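Non-reducing end beta-L-arabinofuranosidase (PDB 5MQO) is a glycoside hydrolase of family GH127 that probably acts as an aceric acidase in the breakdown of complex plant pectin by a gut bacterium. Local coordinates at residues V416-I420 / T462-L466. Residues are numbered along the deposited sequence; the frame is centred on the assembly and turned at random.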
ATOM      1  N   VAL A 416      -1.647  -2.697   4.686  1.00 52.32           N
ATOM      2  CA  VAL A 416      -0.562  -1.780   5.068  1.00 53.40           C
ATOM      3  C   VAL A 416      -0.895  -1.209   6.452  1.00 52.86           C
ATOM      4  O   VAL A 416      -0.109  -1.355   7.398  1.00 52.17           O
ATOM      5  CB  VAL A 416      -0.421  -0.652   4.021  1.00 54.23           C
ATOM      6  CG1 VAL A 416       0.573   0.406   4.467  1.00 55.62           C
ATOM      7  CG2 VAL A 416       0.000  -1.235   2.685  1.00 54.30           C
ATOM      8  N   LEU A 417      -2.072  -0.594   6.570  1.00 50.12           N
ATOM      9  CA  LEU A 417      -2.550  -0.104   7.840  1.00 49.88           C
ATOM     10  C   LEU A 417      -2.702  -1.238   8.874  1.00 51.70           C
ATOM     11  O   LEU A 417      -2.593  -0.997  10.091  1.00 53.59           O
ATOM     12  CB  LEU A 417      -3.856   0.666   7.635  1.00 49.17           C
ATOM     13  CG  LEU A 417      -4.580   1.290   8.828  1.00 48.44           C
ATOM     14  CD1 LEU A 417      -3.762   2.344   9.552  1.00 49.46           C
ATOM     15  CD2 LEU A 417      -5.879   1.882   8.345  1.00 48.09           C
ATOM     16  N   SER A 418      -2.916  -2.471   8.416  1.00 50.61           N
ATOM     17  CA  SER A 418      -2.968  -3.622   9.342  1.00 50.39           C
ATOM     18  C   SER A 418      -1.619  -3.887  10.001  1.00 50.40           C
ATOM     19  O   SER A 418      -1.538  -4.515  11.039  1.00 48.60           O
ATOM     20  CB  SER A 418      -3.386  -4.873   8.595  1.00 48.50           C
ATOM     21  OG  SER A 418      -2.369  -5.216   7.679  1.00 48.82           O
ATOM     22  N   GLY A 419      -0.562  -3.420   9.362  1.00 52.32           N
ATOM     23  CA  GLY A 419       0.783  -3.624   9.841  1.00 54.98           C
ATOM     24  C   GLY A 419       1.195  -2.903  11.106  1.00 56.46           C
ATOM     25  O   GLY A 419       2.272  -3.208  11.651  1.00 59.13           O
ATOM     26  N   ILE A 420       0.374  -1.953  11.562  1.00 55.64           N
ATOM     27  CA  ILE A 420       0.678  -1.151  12.741  1.00 54.72           C
ATOM     28  C   ILE A 420      -0.513  -1.226  13.673  1.00 53.96           C
ATOM     29  O   ILE A 420      -1.634  -1.399  13.226  1.00 51.97           O
ATOM     30  CB  ILE A 420       1.026   0.322  12.363  1.00 55.06           C
ATOM     31  CG1 ILE A 420       1.814   1.011  13.496  1.00 55.46           C
ATOM     32  CG2 ILE A 420      -0.217   1.126  11.947  1.00 55.10           C
ATOM     33  CD1 ILE A 420       2.227   2.458  13.208  1.00 55.38           C
ATOM     34  N   THR A 462       6.865   0.816   6.922  1.00 58.32           N
ATOM     35  CA  THR A 462       5.434   0.885   7.213  1.00 56.82           C
ATOM     36  C   THR A 462       5.042   2.286   7.680  1.00 58.68           C
ATOM     37  O   THR A 462       4.122   2.876   7.125  1.00 60.66           O
ATOM     38  CB  THR A 462       5.027  -0.190   8.223  1.00 53.51           C
ATOM     39  OG1 THR A 462       5.286  -1.458   7.627  1.00 55.85           O
ATOM     40  CG2 THR A 462       3.574  -0.112   8.572  1.00 51.21           C
ATOM     41  N   LEU A 463       5.768   2.817   8.665  1.00 59.78           N
ATOM     42  CA  LEU A 463       5.461   4.115   9.265  1.00 59.43           C
ATOM     43  C   LEU A 463       5.634   5.283   8.276  1.00 58.00           C
ATOM     44  O   LEU A 463       4.760   6.130   8.154  1.00 57.41           O
ATOM     45  CB  LEU A 463       6.302   4.345  10.535  1.00 60.93           C
ATOM     46  CG  LEU A 463       6.065   5.670  11.302  1.00 62.70           C
ATOM     47  CD1 LEU A 463       4.599   5.912  11.629  1.00 61.87           C
ATOM     48  CD2 LEU A 463       6.897   5.748  12.581  1.00 63.51           C
ATOM     49  N   ARG A 464       6.730   5.330   7.552  1.00 57.64           N
ATOM     50  CA  ARG A 464       6.871   6.390   6.567  1.00 60.68           C
ATOM     51  C   ARG A 464       5.797   6.315   5.482  1.00 58.87           C
ATOM     52  O   ARG A 464       5.360   7.344   4.978  1.00 58.02           O
ATOM     53  CB  ARG A 464       8.274   6.414   5.957  1.00 64.09           C
ATOM     54  CG  ARG A 464       8.548   5.351   4.925  1.00 67.00           C
ATOM     55  CD  ARG A 464       8.236   5.786   3.489  1.00 68.65           C
ATOM     56  NE  ARG A 464       9.458   5.835   2.704  1.00 71.22           N
ATOM     57  CZ  ARG A 464      10.167   4.768   2.318  1.00 70.82           C
ATOM     58  NH1 ARG A 464       9.781   3.535   2.608  1.00 71.25           N
ATOM     59  NH2 ARG A 464      11.289   4.941   1.627  1.00 72.51           N
ATOM     60  N   THR A 465       5.364   5.109   5.130  1.00 57.43           N
ATOM     61  CA  THR A 465       4.342   4.981   4.100  1.00 57.63           C
ATOM     62  C   THR A 465       3.038   5.542   4.651  1.00 55.99           C
ATOM     63  O   THR A 465       2.433   6.437   4.042  1.00 55.67           O
ATOM     64  CB  THR A 465       4.179   3.537   3.613  1.00 57.79           C
ATOM     65  OG1 THR A 465       5.275   3.205   2.754  1.00 58.11           O
ATOM     66  CG2 THR A 465       2.909   3.381   2.819  1.00 58.86           C
ATOM     67  N   LEU A 466       2.642   5.060   5.821  1.00 53.39           N
ATOM     68  CA  LEU A 466       1.438   5.569   6.469  1.00 53.55           C
ATOM     69  C   LEU A 466       1.517   7.071   6.735  1.00 53.49           C
ATOM     70  O   LEU A 466       0.524   7.746   6.547  1.00 53.35           O
ATOM     71  CB  LEU A 466       1.099   4.803   7.746  1.00 52.55           C
ATOM     72  CG  LEU A 466       0.747   3.329   7.534  1.00 52.34           C
ATOM     73  CD1 LEU A 466       0.932   2.541   8.816  1.00 53.20           C
ATOM     74  CD2 LEU A 466      -0.666   3.182   7.025  1.00 52.10           C
TER
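Leu466 reaches from helix 458-466 to the end of helix 402-416 and to the 3-10 turn 417-419 and Ile420 that follow it, and its two methyl branches divide the contact between them. Its CB starts the side chain off toward the turn, and CG, anti to the carbonyl carbon (chi1 -64°), carries the fork across. Leu466 CD2 comes up against Leu417 CA (3.9 Å) and Val416 CG1 (4.0 Å), while the Leu417 side chain runs nearly perpendicular to that of Leu466. Leu466 CD1 meets Ile420 CG2 at 3.6 Å, the two side chains lying antiparallel alongside one another. One helical turn earlier, Thr462 CG2 rests 4.1 Å from Val416 O, which accepts the backbone bond from Gly419 N. Cutting Leu466 back to an alanine would remove both branches and is likely to leave Val416, Leu417 and Ile420 without their common apolar partner. Ile386 of helix 382-399 touches Val416, Thr462 and Thr465, and Phe58 of helix 50-69 touches Leu463 and Leu466. Helix and turn are thus held within the catalytic domain by shape fit and buried apolar surface, the hydroxyls of Thr462 and Thr465 being satisfied within their own helix by Cys458 O and Asn461 O.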